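Local coordinates for monooxygenase (Agrobacterium tumefaciens, PDB 2I7G), which is probably a monooxygenase of the luciferase-like family, probably using reduced flavin and molecular oxygen, as bacterial luciferase does, at residues 311-322 and 354-363. Numbering follows the deposited sequence.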
ATOM      1  N   PRO B 311     -29.306 -16.265 -11.375  1.00 22.55           N
ATOM      2  CA  PRO B 311     -28.067 -16.620 -12.093  1.00 22.91           C
ATOM      3  C   PRO B 311     -28.205 -16.927 -13.594  1.00 23.75           C
ATOM      4  O   PRO B 311     -27.382 -16.457 -14.399  1.00 22.68           O
ATOM      5  CB  PRO B 311     -27.499 -17.798 -11.275  1.00 22.58           C
ATOM      6  CG  PRO B 311     -28.003 -17.517  -9.887  1.00 24.60           C
ATOM      7  CD  PRO B 311     -29.453 -17.058 -10.138  1.00 22.48           C
ATOM      8  N   GLU B 312     -29.238 -17.673 -13.986  0.50 23.80           N
ATOM      9  CA  GLU B 312     -29.387 -18.045 -15.397  0.50 24.90           C
ATOM     10  C   GLU B 312     -29.657 -16.835 -16.296  0.50 25.05           C
ATOM     11  O   GLU B 312     -29.183 -16.791 -17.438  0.50 24.87           O
ATOM     12  CB  GLU B 312     -30.441 -19.150 -15.572  0.50 25.61           C
ATOM     13  CG  GLU B 312     -30.013 -20.492 -14.953  0.50 28.46           C
ATOM     14  CD  GLU B 312     -29.672 -21.596 -15.957  0.50 33.55           C
ATOM     15  OE1 GLU B 312     -29.528 -22.751 -15.507  0.50 34.86           O
ATOM     16  OE2 GLU B 312     -29.538 -21.336 -17.177  0.50 35.64           O
ATOM     17  N   LEU B 313     -30.383 -15.841 -15.772  1.00 24.62           N
ATOM     18  CA  LEU B 313     -30.651 -14.608 -16.522  1.00 25.41           C
ATOM     19  C   LEU B 313     -29.376 -13.815 -16.726  1.00 25.73           C
ATOM     20  O   LEU B 313     -29.094 -13.336 -17.828  1.00 25.85           O
ATOM     21  CB  LEU B 313     -31.688 -13.737 -15.793  1.00 25.44           C
ATOM     22  CG  LEU B 313     -32.240 -12.563 -16.630  1.00 25.54           C
ATOM     23  CD1 LEU B 313     -33.131 -13.078 -17.785  1.00 26.70           C
ATOM     24  CD2 LEU B 313     -33.022 -11.562 -15.795  1.00 25.40           C
ATOM     25  N   VAL B 314     -28.594 -13.678 -15.651  1.00 24.91           N
ATOM     26  CA  VAL B 314     -27.350 -12.912 -15.752  1.00 24.23           C
ATOM     27  C   VAL B 314     -26.358 -13.620 -16.684  1.00 24.09           C
ATOM     28  O   VAL B 314     -25.707 -12.959 -17.503  1.00 24.51           O
ATOM     29  CB  VAL B 314     -26.764 -12.651 -14.372  1.00 23.78           C
ATOM     30  CG1 VAL B 314     -25.340 -12.002 -14.489  1.00 24.29           C
ATOM     31  CG2 VAL B 314     -27.731 -11.723 -13.612  1.00 24.15           C
ATOM     32  N   ALA B 315     -26.264 -14.950 -16.570  1.00 23.91           N
ATOM     33  CA  ALA B 315     -25.323 -15.723 -17.409  1.00 23.67           C
ATOM     34  C   ALA B 315     -25.707 -15.549 -18.875  1.00 24.00           C
ATOM     35  O   ALA B 315     -24.848 -15.344 -19.730  1.00 22.96           O
ATOM     36  CB  ALA B 315     -25.315 -17.212 -17.013  1.00 23.22           C
ATOM     37  N   GLU B 316     -27.005 -15.620 -19.175  0.50 24.31           N
ATOM     38  CA  GLU B 316     -27.434 -15.456 -20.564  0.50 25.07           C
ATOM     39  C   GLU B 316     -27.097 -14.060 -21.103  0.50 24.11           C
ATOM     40  O   GLU B 316     -26.693 -13.938 -22.250  0.50 23.82           O
ATOM     41  CB  GLU B 316     -28.920 -15.781 -20.769  0.50 25.23           C
ATOM     42  CG  GLU B 316     -29.331 -15.892 -22.262  0.50 28.09           C
ATOM     43  CD  GLU B 316     -28.286 -16.624 -23.130  0.50 30.78           C
ATOM     44  OE1 GLU B 316     -28.081 -17.845 -22.910  0.50 32.57           O
ATOM     45  OE2 GLU B 316     -27.662 -15.980 -24.028  0.50 28.74           O
ATOM     46  N   LYS B 317     -27.239 -13.019 -20.283  1.00 24.23           N
ATOM     47  CA  LYS B 317     -26.866 -11.694 -20.741  1.00 24.20           C
ATOM     48  C   LYS B 317     -25.345 -11.575 -20.989  1.00 24.26           C
ATOM     49  O   LYS B 317     -24.938 -10.975 -21.970  1.00 23.74           O
ATOM     50  CB  LYS B 317     -27.340 -10.636 -19.761  1.00 25.16           C
ATOM     51  CG  LYS B 317     -27.330  -9.263 -20.300  1.00 27.02           C
ATOM     52  CD  LYS B 317     -28.136  -8.418 -19.339  1.00 32.24           C
ATOM     53  CE  LYS B 317     -28.263  -7.035 -19.813  1.00 32.69           C
ATOM     54  NZ  LYS B 317     -29.314  -6.322 -19.007  1.00 29.53           N
ATOM     55  N   ILE B 318     -24.527 -12.161 -20.105  1.00 22.51           N
ATOM     56  CA  ILE B 318     -23.062 -12.170 -20.301  1.00 22.59           C
ATOM     57  C   ILE B 318     -22.719 -12.848 -21.625  1.00 23.02           C
ATOM     58  O   ILE B 318     -21.906 -12.323 -22.446  1.00 22.34           O
ATOM     59  CB  ILE B 318     -22.313 -12.830 -19.129  1.00 22.14           C
ATOM     60  CG1 ILE B 318     -22.501 -11.996 -17.857  1.00 22.33           C
ATOM     61  CG2 ILE B 318     -20.781 -13.000 -19.486  1.00 21.56           C
ATOM     62  CD1 ILE B 318     -22.185 -12.784 -16.563  1.00 23.25           C
ATOM     63  N   ILE B 319     -23.372 -13.984 -21.863  1.00 22.40           N
ATOM     64  CA  ILE B 319     -23.142 -14.748 -23.116  1.00 22.55           C
ATOM     65  C   ILE B 319     -23.554 -13.923 -24.357  1.00 22.84           C
ATOM     66  O   ILE B 319     -22.805 -13.854 -25.337  1.00 22.51           O
ATOM     67  CB  ILE B 319     -23.882 -16.136 -23.096  1.00 22.72           C
ATOM     68  CG1 ILE B 319     -23.208 -17.059 -22.059  1.00 22.15           C
ATOM     69  CG2 ILE B 319     -23.943 -16.755 -24.491  1.00 24.70           C
ATOM     70  CD1 ILE B 319     -24.132 -18.179 -21.529  1.00 23.42           C
ATOM     71  N   LYS B 320     -24.725 -13.297 -24.290  0.50 22.93           N
ATOM     72  CA  LYS B 320     -25.220 -12.457 -25.375  0.50 23.22           C
ATOM     73  C   LYS B 320     -24.304 -11.252 -25.606  0.50 23.33           C
ATOM     74  O   LYS B 320     -23.990 -10.903 -26.756  0.50 22.96           O
ATOM     75  CB  LYS B 320     -26.657 -12.019 -25.092  0.50 23.25           C
ATOM     76  CG  LYS B 320     -27.678 -13.110 -25.372  0.50 23.55           C
ATOM     77  CD  LYS B 320     -27.809 -13.344 -26.882  0.50 27.69           C
ATOM     78  CE  LYS B 320     -28.855 -14.416 -27.186  0.50 32.31           C
ATOM     79  NZ  LYS B 320     -30.243 -13.912 -26.894  0.50 35.88           N
ATOM     80  N   ALA B 321     -23.871 -10.630 -24.513  1.00 22.79           N
ATOM     81  CA  ALA B 321     -22.986  -9.479 -24.591  1.00 23.79           C
ATOM     82  C   ALA B 321     -21.643  -9.879 -25.250  1.00 23.87           C
ATOM     83  O   ALA B 321     -21.060  -9.124 -26.041  1.00 23.09           O
ATOM     84  CB  ALA B 321     -22.796  -8.854 -23.184  1.00 23.59           C
ATOM     85  N   HIS B 322     -21.172 -11.084 -24.958  1.00 23.69           N
ATOM     86  CA  HIS B 322     -19.987 -11.566 -25.666  1.00 23.99           C
ATOM     87  C   HIS B 322     -20.216 -11.657 -27.187  1.00 24.13           C
ATOM     88  O   HIS B 322     -19.292 -11.356 -27.970  1.00 23.92           O
ATOM     89  CB  HIS B 322     -19.476 -12.877 -25.084  1.00 23.97           C
ATOM     90  CG  HIS B 322     -18.348 -13.470 -25.859  1.00 25.81           C
ATOM     91  ND1 HIS B 322     -17.024 -13.132 -25.641  1.00 29.73           N
ATOM     92  CD2 HIS B 322     -18.354 -14.337 -26.894  1.00 25.16           C
ATOM     93  CE1 HIS B 322     -16.266 -13.792 -26.506  1.00 25.46           C
ATOM     94  NE2 HIS B 322     -17.049 -14.531 -27.271  1.00 28.84           N
ATOM     95  N   LYS B 354     -22.700 -20.535  -9.884  1.00 26.09           N
ATOM     96  CA  LYS B 354     -23.766 -20.774 -10.864  1.00 26.99           C
ATOM     97  C   LYS B 354     -23.541 -20.029 -12.162  1.00 26.64           C
ATOM     98  O   LYS B 354     -23.589 -20.646 -13.252  1.00 27.39           O
ATOM     99  CB  LYS B 354     -25.164 -20.450 -10.311  1.00 28.07           C
ATOM    100  CG  LYS B 354     -25.503 -21.031  -8.935  1.00 32.37           C
ATOM    101  CD  LYS B 354     -25.454 -22.560  -8.881  1.00 40.27           C
ATOM    102  CE  LYS B 354     -25.162 -23.020  -7.433  1.00 44.03           C
ATOM    103  NZ  LYS B 354     -25.201 -24.515  -7.275  1.00 44.06           N
ATOM    104  N   VAL B 355     -23.334 -18.711 -12.067  1.00 24.78           N
ATOM    105  CA  VAL B 355     -23.194 -17.883 -13.255  1.00 23.91           C
ATOM    106  C   VAL B 355     -21.955 -18.268 -14.057  1.00 24.21           C
ATOM    107  O   VAL B 355     -22.067 -18.580 -15.256  1.00 24.42           O
ATOM    108  CB  VAL B 355     -23.158 -16.365 -12.920  1.00 23.45           C
ATOM    109  CG1 VAL B 355     -22.865 -15.568 -14.167  1.00 22.55           C
ATOM    110  CG2 VAL B 355     -24.518 -15.907 -12.290  1.00 22.65           C
ATOM    111  N   ALA B 356     -20.792 -18.261 -13.390  1.00 24.72           N
ATOM    112  CA  ALA B 356     -19.492 -18.504 -14.066  1.00 27.00           C
ATOM    113  C   ALA B 356     -19.459 -19.837 -14.840  1.00 27.95           C
ATOM    114  O   ALA B 356     -19.077 -19.848 -16.016  1.00 28.74           O
ATOM    115  CB  ALA B 356     -18.295 -18.410 -13.062  1.00 27.17           C
ATOM    116  N   PRO B 357     -19.827 -20.966 -14.193  1.00 28.99           N
ATOM    117  CA  PRO B 357     -19.839 -22.243 -14.922  1.00 29.32           C
ATOM    118  C   PRO B 357     -20.717 -22.259 -16.186  1.00 29.02           C
ATOM    119  O   PRO B 357     -20.294 -22.846 -17.189  1.00 29.02           O
ATOM    120  CB  PRO B 357     -20.332 -23.255 -13.876  1.00 29.36           C
ATOM    121  CG  PRO B 357     -19.864 -22.625 -12.553  1.00 31.48           C
ATOM    122  CD  PRO B 357     -20.150 -21.150 -12.762  1.00 29.81           C
ATOM    123  N   LEU B 358     -21.894 -21.630 -16.130  1.00 27.96           N
ATOM    124  CA  LEU B 358     -22.786 -21.505 -17.282  1.00 27.83           C
ATOM    125  C   LEU B 358     -22.089 -20.748 -18.420  1.00 27.83           C
ATOM    126  O   LEU B 358     -22.069 -21.220 -19.577  1.00 27.82           O
ATOM    127  CB  LEU B 358     -24.099 -20.808 -16.907  1.00 27.35           C
ATOM    128  CG  LEU B 358     -25.135 -21.622 -16.105  1.00 29.65           C
ATOM    129  CD1 LEU B 358     -26.241 -20.677 -15.525  1.00 30.85           C
ATOM    130  CD2 LEU B 358     -25.739 -22.741 -16.955  1.00 28.77           C
ATOM    131  N   VAL B 359     -21.500 -19.598 -18.079  1.00 25.97           N
ATOM    132  CA  VAL B 359     -20.822 -18.765 -19.073  1.00 26.06           C
ATOM    133  C   VAL B 359     -19.624 -19.500 -19.658  1.00 27.07           C
ATOM    134  O   VAL B 359     -19.504 -19.592 -20.884  1.00 26.47           O
ATOM    135  CB  VAL B 359     -20.402 -17.406 -18.509  1.00 26.39           C
ATOM    136  CG1 VAL B 359     -19.626 -16.643 -19.588  1.00 24.37           C
ATOM    137  CG2 VAL B 359     -21.669 -16.598 -18.019  1.00 24.34           C
ATOM    138  N   ARG B 360     -18.786 -20.071 -18.794  1.00 27.40           N
ATOM    139  CA  ARG B 360     -17.591 -20.775 -19.259  1.00 28.28           C
ATOM    140  C   ARG B 360     -17.933 -21.974 -20.145  1.00 29.40           C
ATOM    141  O   ARG B 360     -17.247 -22.220 -21.147  1.00 29.28           O
ATOM    142  CB  ARG B 360     -16.715 -21.212 -18.076  1.00 27.78           C
ATOM    143  CG  ARG B 360     -16.044 -20.068 -17.326  1.00 28.41           C
ATOM    144  CD  ARG B 360     -15.464 -20.531 -15.964  1.00 27.95           C
ATOM    145  NE  ARG B 360     -14.877 -19.398 -15.252  1.00 26.20           N
ATOM    146  CZ  ARG B 360     -14.850 -19.252 -13.930  1.00 29.42           C
ATOM    147  NH1 ARG B 360     -15.392 -20.186 -13.143  1.00 27.04           N
ATOM    148  NH2 ARG B 360     -14.268 -18.161 -13.391  1.00 25.50           N
ATOM    149  N   LYS B 361     -18.990 -22.702 -19.785  0.50 30.10           N
ATOM    150  CA  LYS B 361     -19.443 -23.891 -20.530  0.50 31.14           C
ATOM    151  C   LYS B 361     -19.881 -23.531 -21.952  0.50 32.11           C
ATOM    152  O   LYS B 361     -19.531 -24.218 -22.920  0.50 31.90           O
ATOM    153  CB  LYS B 361     -20.563 -24.611 -19.751  0.50 31.19           C
ATOM    154  CG  LYS B 361     -21.518 -25.525 -20.549  0.50 31.42           C
ATOM    155  CD  LYS B 361     -22.389 -26.416 -19.630  0.50 31.26           C
ATOM    156  CE  LYS B 361     -23.293 -25.636 -18.634  0.50 31.64           C
ATOM    157  NZ  LYS B 361     -24.705 -25.395 -19.091  0.50 29.78           N
ATOM    158  N   GLU B 362     -20.631 -22.440 -22.063  1.00 32.58           N
ATOM    159  CA  GLU B 362     -21.166 -21.974 -23.329  1.00 35.05           C
ATOM    160  C   GLU B 362     -20.094 -21.358 -24.241  1.00 36.26           C
ATOM    161  O   GLU B 362     -20.059 -21.648 -25.446  1.00 36.06           O
ATOM    162  CB  GLU B 362     -22.321 -21.016 -23.059  1.00 35.39           C
ATOM    163  CG  GLU B 362     -22.928 -20.368 -24.294  1.00 40.25           C
ATOM    164  CD  GLU B 362     -23.677 -21.342 -25.189  1.00 46.01           C
ATOM    165  OE1 GLU B 362     -24.063 -22.449 -24.727  1.00 47.73           O
ATOM    166  OE2 GLU B 362     -23.892 -20.987 -26.368  1.00 49.63           O
ATOM    167  N   LEU B 363     -19.191 -20.570 -23.658  1.00 37.40           N
ATOM    168  CA  LEU B 363     -18.219 -19.811 -24.440  1.00 39.46           C
ATOM    169  C   LEU B 363     -16.969 -20.607 -24.770  1.00 42.34           C
ATOM    170  O   LEU B 363     -16.464 -20.537 -25.898  1.00 43.19           O
ATOM    171  CB  LEU B 363     -17.866 -18.476 -23.755  1.00 38.11           C
ATOM    172  CG  LEU B 363     -19.042 -17.485 -23.680  1.00 34.83           C
ATOM    173  CD1 LEU B 363     -18.630 -16.154 -23.032  1.00 30.49           C
ATOM    174  CD2 LEU B 363     -19.657 -17.249 -25.076  1.00 36.44           C
TER
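A315 and V355 bring their CA atoms closest across two helices that run in the same general direction on the outside of the TIM barrel; the axes of the two short segments lie 36° apart and come within 8.6 Å. They are the last two helices of the beta/alpha barrel, packed against strands 252-260, 307-309 and 23-28; they follow strands 307-309 and 329-333, in neighbouring beta-alpha units of the barrel. V355 is a knob in a hole made by P311, V314, A315 and I318. Its two methyls divide the work: CG1 meets I318 CD1 at 3.7 Å, while CG2 lies 3.6 Å from P311 O. I260 of strand 252-260 touches P311, V314 and V355 from the barrel side. The small side chain of A315 lets the backbones come near, its CB resting 3.8 Å from L358 CB and equally near V359 CG2. V359 then straddles the next turn: with CG1 anti to the backbone N (chi1 176°), that methyl reaches I318 CG2 while CG2 is left beside A315. Toward the solvent side the packing becomes mixed. In one of its two modelled conformers E312 crosses L358, a contact that is therefore doubtful, and I319 CD1 lies against the aliphatic CB and CG of E362. At the far end H322, whose ND1 is hydrogen-bonded to N327 O, offers a ring face to L363: L363 CD1 makes a CH-pi contact 4.3 Å from the H322 ring centroid, 26° off its normal, and L363 CD2 is 3.7 Å from H322 CD2.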